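Local structure of phenazine-1-carboxylate N-methyltransferase (Pseudomonas aeruginosa, 2IP2) at residues N154-E159 with V320-E325; E272-A277 with R327-A332. The protein transfers a methyl group from S-adenosyl-L-methionine to phenazine-1-carboxylate, giving 5-methylphenazine-1-carboxylate on the route to the virulence pigment pyocyanin. All coordinates share one frame; numbering follows the deposited sequence. Where two conformers were deposited one is given.

Contact 1 of 2, residues N154-E159 with V320-E325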
ATOM      1  N   ASN A 154      10.037   1.107 -20.219  1.00 46.94           N
ATOM      2  CA  ASN A 154      10.067   1.466 -21.639  1.00 46.21           C
ATOM      3  C   ASN A 154       9.202   2.692 -21.918  1.00 46.45           C
ATOM      4  O   ASN A 154       9.368   3.356 -22.946  1.00 44.52           O
ATOM      5  CB  ASN A 154       9.648   0.274 -22.527  1.00 46.30           C
ATOM      6  CG  ASN A 154      10.748  -0.808 -22.615  1.00 46.31           C
ATOM      7  OD1 ASN A 154      11.829  -0.671 -22.025  1.00 44.13           O
ATOM      8  ND2 ASN A 154      10.463  -1.886 -23.340  1.00 45.13           N
ATOM      9  N   LEU A 155       8.303   3.002 -20.971  1.00 45.93           N
ATOM     10  CA  LEU A 155       7.542   4.253 -21.019  1.00 45.64           C
ATOM     11  C   LEU A 155       8.492   5.450 -21.147  1.00 44.18           C
ATOM     12  O   LEU A 155       8.250   6.365 -21.943  1.00 44.88           O
ATOM     13  CB  LEU A 155       6.629   4.413 -19.789  1.00 45.42           C
ATOM     14  CG  LEU A 155       5.146   4.041 -19.911  1.00 48.33           C
ATOM     15  CD1 LEU A 155       4.913   2.535 -19.984  1.00 52.62           C
ATOM     16  CD2 LEU A 155       4.321   4.644 -18.775  1.00 46.12           C
ATOM     17  N   ALA A 156       9.564   5.443 -20.368  1.00 41.68           N
ATOM     18  CA  ALA A 156      10.491   6.567 -20.372  1.00 40.13           C
ATOM     19  C   ALA A 156      11.325   6.512 -21.654  1.00 39.13           C
ATOM     20  O   ALA A 156      11.506   7.542 -22.326  1.00 39.35           O
ATOM     21  CB  ALA A 156      11.380   6.544 -19.152  1.00 39.20           C
ATOM     22  N   PHE A 157      11.805   5.313 -21.991  1.00 36.25           N
ATOM     23  CA  PHE A 157      12.663   5.123 -23.173  1.00 34.39           C
ATOM     24  C   PHE A 157      11.978   5.575 -24.460  1.00 33.89           C
ATOM     25  O   PHE A 157      12.660   6.047 -25.346  1.00 33.27           O
ATOM     26  CB  PHE A 157      13.091   3.657 -23.347  1.00 32.96           C
ATOM     27  CG  PHE A 157      14.114   3.167 -22.318  1.00 31.84           C
ATOM     28  CD1 PHE A 157      14.784   4.048 -21.457  1.00 31.79           C
ATOM     29  CD2 PHE A 157      14.389   1.798 -22.219  1.00 34.44           C
ATOM     30  CE1 PHE A 157      15.736   3.558 -20.510  1.00 33.93           C
ATOM     31  CE2 PHE A 157      15.326   1.311 -21.292  1.00 34.46           C
ATOM     32  CZ  PHE A 157      15.994   2.195 -20.431  1.00 31.28           C
ATOM     33  N   HIS A 158      10.659   5.375 -24.584  1.00 32.91           N
ATOM     34  CA  HIS A 158       9.956   5.731 -25.807  1.00 34.33           C
ATOM     35  C   HIS A 158       9.860   7.235 -25.969  1.00 34.63           C
ATOM     36  O   HIS A 158       9.731   7.726 -27.108  1.00 34.57           O
ATOM     37  CB  HIS A 158       8.556   5.096 -25.890  1.00 34.38           C
ATOM     38  CG  HIS A 158       8.578   3.607 -26.086  1.00 38.06           C
ATOM     39  ND1 HIS A 158       9.345   2.990 -27.051  1.00 41.29           N
ATOM     40  CD2 HIS A 158       7.921   2.614 -25.442  1.00 42.90           C
ATOM     41  CE1 HIS A 158       9.162   1.684 -26.998  1.00 44.66           C
ATOM     42  NE2 HIS A 158       8.311   1.426 -26.020  1.00 44.86           N
ATOM     43  N   GLU A 159       9.908   7.965 -24.849  1.00 35.03           N
ATOM     44  CA  GLU A 159       9.979   9.448 -24.899  1.00 35.51           C
ATOM     45  C   GLU A 159      11.303   9.958 -25.401  1.00 35.05           C
ATOM     46  O   GLU A 159      11.345  11.033 -25.978  1.00 34.72           O
ATOM     47  CB  GLU A 159       9.731  10.119 -23.552  1.00 36.30           C
ATOM     48  CG  GLU A 159       8.252  10.419 -23.261  1.00 40.91           C
ATOM     49  CD  GLU A 159       7.591  11.301 -24.310  1.00 45.41           C
ATOM     50  OE1 GLU A 159       7.902  12.530 -24.436  1.00 46.02           O
ATOM     51  OE2 GLU A 159       6.744  10.737 -25.026  1.00 50.81           O
ATOM     52  N   VAL A 320      15.138  17.158 -18.388  1.00 32.78           N
ATOM     53  CA  VAL A 320      13.732  16.853 -18.706  1.00 32.88           C
ATOM     54  C   VAL A 320      13.199  15.789 -17.737  1.00 33.44           C
ATOM     55  O   VAL A 320      13.887  14.789 -17.488  1.00 33.46           O
ATOM     56  CB  VAL A 320      13.597  16.351 -20.189  1.00 32.72           C
ATOM     57  CG1 VAL A 320      12.133  15.920 -20.550  1.00 31.72           C
ATOM     58  CG2 VAL A 320      14.098  17.375 -21.172  1.00 33.27           C
ATOM     59  N   ASP A 321      11.994  15.992 -17.196  1.00 32.80           N
ATOM     60  CA  ASP A 321      11.319  14.978 -16.396  1.00 32.73           C
ATOM     61  C   ASP A 321      10.622  13.988 -17.283  1.00 33.53           C
ATOM     62  O   ASP A 321       9.693  14.355 -18.035  1.00 32.98           O
ATOM     63  CB  ASP A 321      10.297  15.617 -15.452  1.00 34.39           C
ATOM     64  CG  ASP A 321      10.955  16.438 -14.347  1.00 36.35           C
ATOM     65  OD1 ASP A 321      12.177  16.318 -14.185  1.00 40.79           O
ATOM     66  OD2 ASP A 321      10.250  17.177 -13.633  1.00 42.39           O
ATOM     67  N   LEU A 322      11.060  12.736 -17.201  1.00 33.23           N
ATOM     68  CA  LEU A 322      10.454  11.635 -17.979  1.00 33.39           C
ATOM     69  C   LEU A 322       9.451  10.832 -17.127  1.00 34.04           C
ATOM     70  O   LEU A 322       9.377  11.018 -15.912  1.00 32.85           O
ATOM     71  CB  LEU A 322      11.550  10.701 -18.557  1.00 32.50           C
ATOM     72  CG  LEU A 322      12.737  11.193 -19.398  1.00 33.11           C
ATOM     73  CD1 LEU A 322      13.735  10.006 -19.549  1.00 28.52           C
ATOM     74  CD2 LEU A 322      12.285  11.685 -20.785  1.00 34.52           C
ATOM     75  N   PRO A 323       8.662   9.932 -17.758  1.00 34.88           N
ATOM     76  CA  PRO A 323       7.766   9.095 -16.944  1.00 36.16           C
ATOM     77  C   PRO A 323       8.458   8.273 -15.863  1.00 37.97           C
ATOM     78  O   PRO A 323       9.660   7.964 -15.968  1.00 37.04           O
ATOM     79  CB  PRO A 323       7.098   8.151 -17.983  1.00 36.20           C
ATOM     80  CG  PRO A 323       7.204   8.861 -19.279  1.00 35.01           C
ATOM     81  CD  PRO A 323       8.503   9.678 -19.207  1.00 35.35           C
ATOM     82  N   MET A 324       7.664   7.920 -14.839  1.00 38.60           N
ATOM     83  CA  MET A 324       8.059   7.064 -13.736  1.00 40.73           C
ATOM     84  C   MET A 324       9.278   7.591 -13.018  1.00 39.56           C
ATOM     85  O   MET A 324      10.260   6.860 -12.810  1.00 39.17           O
ATOM     86  CB  MET A 324       8.282   5.643 -14.225  1.00 40.70           C
ATOM     87  CG  MET A 324       7.275   5.282 -15.305  1.00 44.94           C
ATOM     88  SD  MET A 324       6.826   3.563 -15.225  1.00 51.61           S
ATOM     89  CE  MET A 324       7.286   3.180 -13.502  1.00 49.58           C
ATOM     90  N   GLU A 325       9.209   8.883 -12.669  1.00 37.34           N
ATOM     91  CA  GLU A 325      10.211   9.537 -11.848  1.00 36.07           C
ATOM     92  C   GLU A 325      11.646   9.432 -12.412  1.00 34.12           C
ATOM     93  O   GLU A 325      12.607   9.432 -11.649  1.00 34.65           O
ATOM     94  CB  GLU A 325      10.136   9.063 -10.368  1.00 35.96           C
ATOM     95  CG  GLU A 325       8.826   9.400  -9.618  1.00 38.90           C
ATOM     96  CD  GLU A 325       8.558  10.903  -9.471  1.00 43.55           C
ATOM     97  OE1 GLU A 325       9.533  11.676  -9.371  1.00 44.65           O
ATOM     98  OE2 GLU A 325       7.376  11.302  -9.441  1.00 43.63           O
TER

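Contact 2 of 2, residues E272-A277 with R327-A332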
ATOM      1  N   GLU A 272      18.365   8.718 -15.610  1.00 28.60           N
ATOM      2  CA  GLU A 272      18.471   8.141 -14.276  1.00 28.93           C
ATOM      3  C   GLU A 272      17.429   8.735 -13.355  1.00 27.97           C
ATOM      4  O   GLU A 272      16.996   9.867 -13.567  1.00 27.03           O
ATOM      5  CB  GLU A 272      19.877   8.314 -13.674  1.00 31.00           C
ATOM      6  CG  GLU A 272      20.286   7.038 -12.849  1.00 37.13           C
ATOM      7  CD  GLU A 272      21.744   6.637 -12.954  1.00 45.57           C
ATOM      8  OE1 GLU A 272      22.626   7.520 -12.957  1.00 51.49           O
ATOM      9  OE2 GLU A 272      22.027   5.410 -12.997  1.00 50.82           O
ATOM     10  N   ARG A 273      16.966   7.987 -12.367  1.00 26.34           N
ATOM     11  CA  ARG A 273      16.114   8.690 -11.375  1.00 28.21           C
ATOM     12  C   ARG A 273      17.008   9.521 -10.464  1.00 27.99           C
ATOM     13  O   ARG A 273      17.945   9.007  -9.913  1.00 28.71           O
ATOM     14  CB  ARG A 273      15.356   7.746 -10.467  1.00 28.33           C
ATOM     15  CG  ARG A 273      14.386   6.866 -11.140  1.00 31.02           C
ATOM     16  CD  ARG A 273      13.345   6.393 -10.026  1.00 30.09           C
ATOM     17  NE  ARG A 273      12.307   5.730 -10.779  1.00 33.52           N
ATOM     18  CZ  ARG A 273      12.251   4.428 -10.898  1.00 37.17           C
ATOM     19  NH1 ARG A 273      13.113   3.683 -10.202  1.00 36.42           N
ATOM     20  NH2 ARG A 273      11.302   3.892 -11.633  1.00 40.51           N
ATOM     21  N   THR A 274      16.728  10.799 -10.308  1.00 29.61           N
ATOM     22  CA  THR A 274      17.495  11.565  -9.320  1.00 30.42           C
ATOM     23  C   THR A 274      16.509  12.193  -8.323  1.00 31.39           C
ATOM     24  O   THR A 274      15.367  12.418  -8.677  1.00 32.76           O
ATOM     25  CB  THR A 274      18.328  12.705  -9.964  1.00 30.27           C
ATOM     26  OG1 THR A 274      17.431  13.656 -10.559  1.00 32.36           O
ATOM     27  CG2 THR A 274      19.266  12.179 -11.022  1.00 29.12           C
ATOM     28  N   ILE A 275      16.979  12.517  -7.115  1.00 33.59           N
ATOM     29  CA  ILE A 275      16.179  13.119  -6.076  1.00 35.45           C
ATOM     30  C   ILE A 275      16.452  14.642  -6.079  1.00 37.10           C
ATOM     31  O   ILE A 275      17.603  15.063  -5.997  1.00 36.09           O
ATOM     32  CB  ILE A 275      16.543  12.493  -4.678  1.00 35.77           C
ATOM     33  CG1 ILE A 275      16.569  10.964  -4.684  1.00 37.96           C
ATOM     34  CG2 ILE A 275      15.665  13.017  -3.594  1.00 37.63           C
ATOM     35  CD1 ILE A 275      15.224  10.282  -4.967  1.00 42.74           C
ATOM     36  N   SER A 276      15.410  15.456  -6.255  1.00 38.17           N
ATOM     37  CA  SER A 276      15.503  16.891  -6.014  1.00 40.26           C
ATOM     38  C   SER A 276      15.858  17.090  -4.531  1.00 41.82           C
ATOM     39  O   SER A 276      15.058  16.776  -3.650  1.00 42.58           O
ATOM     40  CB  SER A 276      14.193  17.568  -6.394  0.50 40.33           C
ATOM     41  OG  SER A 276      13.828  17.255  -7.738  0.50 40.54           O
ATOM     42  N   ALA A 277      17.073  17.572  -4.268  1.00 43.18           N
ATOM     43  CA  ALA A 277      17.574  17.814  -2.899  1.00 44.41           C
ATOM     44  C   ALA A 277      16.710  18.750  -2.026  1.00 45.05           C
ATOM     45  O   ALA A 277      16.635  18.550  -0.827  1.00 45.91           O
ATOM     46  CB  ALA A 277      19.007  18.311  -2.940  1.00 45.40           C
ATOM     47  N   ARG A 327      14.847  10.938 -14.963  1.00 27.91           N
ATOM     48  CA  ARG A 327      15.290  12.250 -15.444  1.00 28.15           C
ATOM     49  C   ARG A 327      16.097  12.028 -16.681  1.00 27.53           C
ATOM     50  O   ARG A 327      16.806  11.016 -16.779  1.00 26.44           O
ATOM     51  CB  ARG A 327      16.211  12.888 -14.445  1.00 28.69           C
ATOM     52  CG  ARG A 327      15.908  14.321 -14.218  1.00 35.22           C
ATOM     53  CD  ARG A 327      15.441  14.445 -12.776  1.00 41.68           C
ATOM     54  NE  ARG A 327      14.280  15.305 -12.641  1.00 48.79           N
ATOM     55  CZ  ARG A 327      13.730  15.630 -11.471  1.00 47.83           C
ATOM     56  NH1 ARG A 327      14.235  15.185 -10.321  1.00 44.45           N
ATOM     57  NH2 ARG A 327      12.679  16.413 -11.457  1.00 50.16           N
ATOM     58  N   MET A 328      16.060  13.000 -17.590  1.00 28.01           N
ATOM     59  CA  MET A 328      16.966  12.948 -18.748  1.00 29.73           C
ATOM     60  C   MET A 328      17.813  14.202 -18.621  1.00 29.40           C
ATOM     61  O   MET A 328      17.262  15.295 -18.610  1.00 30.58           O
ATOM     62  CB  MET A 328      16.210  12.966 -20.074  1.00 29.58           C
ATOM     63  CG  MET A 328      17.188  12.981 -21.321  1.00 32.26           C
ATOM     64  SD  MET A 328      16.307  12.998 -22.906  1.00 34.75           S
ATOM     65  CE  MET A 328      15.809  14.726 -22.959  1.00 33.14           C
ATOM     66  N   ILE A 329      19.115  14.033 -18.489  1.00 28.01           N
ATOM     67  CA  ILE A 329      20.045  15.189 -18.378  1.00 27.68           C
ATOM     68  C   ILE A 329      20.933  15.186 -19.643  1.00 28.80           C
ATOM     69  O   ILE A 329      21.731  14.259 -19.831  1.00 27.55           O
ATOM     70  CB  ILE A 329      20.873  15.098 -17.095  1.00 28.44           C
ATOM     71  CG1 ILE A 329      19.950  15.165 -15.840  1.00 26.80           C
ATOM     72  CG2 ILE A 329      21.926  16.218 -17.020  1.00 26.29           C
ATOM     73  CD1 ILE A 329      20.626  14.625 -14.546  1.00 27.20           C
ATOM     74  N   VAL A 330      20.784  16.227 -20.487  1.00 28.81           N
ATOM     75  CA  VAL A 330      21.609  16.360 -21.693  1.00 29.71           C
ATOM     76  C   VAL A 330      22.781  17.334 -21.415  1.00 32.06           C
ATOM     77  O   VAL A 330      22.570  18.447 -20.893  1.00 30.70           O
ATOM     78  CB  VAL A 330      20.782  16.771 -22.929  1.00 31.08           C
ATOM     79  CG1 VAL A 330      21.677  16.740 -24.195  1.00 29.28           C
ATOM     80  CG2 VAL A 330      19.593  15.815 -23.124  1.00 29.58           C
ATOM     81  N   ALA A 331      24.008  16.908 -21.712  1.00 32.25           N
ATOM     82  CA  ALA A 331      25.151  17.790 -21.483  1.00 33.24           C
ATOM     83  C   ALA A 331      26.025  17.800 -22.747  1.00 35.17           C
ATOM     84  O   ALA A 331      26.080  16.807 -23.485  1.00 32.96           O
ATOM     85  CB  ALA A 331      25.944  17.352 -20.261  1.00 32.88           C
ATOM     86  N   ALA A 332      26.646  18.949 -23.019  1.00 36.59           N
ATOM     87  CA  ALA A 332      27.669  19.050 -24.096  1.00 39.32           C
ATOM     88  C   ALA A 332      29.043  19.297 -23.502  1.00 40.67           C
ATOM     89  O   ALA A 332      29.199  19.581 -22.303  1.00 39.48           O
ATOM     90  CB  ALA A 332      27.313  20.131 -25.101  1.00 39.01           C
TER
HETATM   91  O   HOH W   1      11.500  15.338  -8.415  1.00 39.09           O

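Contact 1 of 2, residues N154-E159 with V320-E325
Pro323 presses its ring against one flank of helix 154-163, where Leu155, Ala156 and Glu159 receive it; here the turn between the two antiparallel strands that close the Rossmann-like sheet of a class I methyltransferase meets the helix that precedes the first strand of that sheet. The i, i+1, i+4 spacing of the three helix residues turns them to one side, and three successive ring carbons divide the work. CB of Pro323 lies 4.2 Å from CB of Leu155, CG sits 3.8 Å from the backbone O of Leu155, and CD comes 3.9 Å from CA of Ala156. The closest CA pair, Ala156 and Pro323 at 5.1 Å, fits the small methyl group of the alanine. That methyl also faces Leu322, CB to CB at 4.2 Å. Leu322 sends CG off anti to its carbonyl carbon (chi1 -53°); with chi2 extended at 169°, this sets CD2 against CB of Glu159, 4.1 Å away. The glutamate chain folds at chi2 (-58°) and crosses the proline ring at about a right angle; its methylenes do the packing while OE2 forms a salt bridge with Arg162. All the direct contacts are apolar or van der Waals in kind, and together they bury 268 Å². The second subunit also takes part, Ala9 of that chain packing on Leu155 and Ile13 of that chain on Met324, so this part of the methyltransferase domain belongs to the dimer interface. At that end the thioether SD of Met324 reaches CD2 of Leu155 at 4.5 Å.

Contact 2 of 2, residues E272-A277 with R327-A332
The guanidinium of Arg327 has OG1 of Thr274 at its edge, in the plane of the group, whereas Ser276 OG and Thr274 O approach obliquely. In the serine conformer given, one of two, NH1 of Arg327 lies 3.3 Å from Ser276 OG. Water 1, 3.1 Å from the same hydroxyl, accepts a weak hydrogen bond from NH2; these serine and water details are tentative. NH2 is also salt-bridged to Asp321. The arginine chain crosses the Thr274 side chain at about a right angle. Its bend at chi2 (115°) brings CD within 3.1 Å of Thr274 OG1, a tight approach to an oxygen that is hydrogen-bonded to Thr302, and the bend at chi3 (-136°) swings the guanidinium on toward Ser276. CG2 of Thr274 instead reaches CD1 of Ile329 at 4.5 Å. At the base, two backbone bonds make Glu272 and Arg327 an antiparallel hydrogen-bonded pair: Glu272 N to Arg327 O at 3.0 Å, and Arg327 N to Glu272 O at 2.8 Å. Pairing thus occurs at the end of strand 267-272, before the chain leaves for helix 282-295: the junction of the fifth parallel strand with antiparallel strand 326-333 in the 3-2-1-4-5-7-6 sheet of class I methyltransferases.

Contacts 1 and 2 have centres 12 Å apart and are joined through the hairpin of strands 314-322 and 326-333, each contributing one segment. Polar links tie them directly: the salt bridge between Asp321 OD1 and Arg327 NH2 spans 2.8 Å, and Val320 O lies 2.8 Å from Met328 N, a probable hydrogen bond. Around the turn, Arg273 NE forms a hydrogen bond with Met324 O, which connects the loop after strand 267-272 to the turn that meets helix 154-163. Both contacts lie near Arg241, a predicted S-adenosyl-L-methionine-binding residue, whose side chain is about 6 Å from that of Ala156 and about 4 Å from that of Glu272.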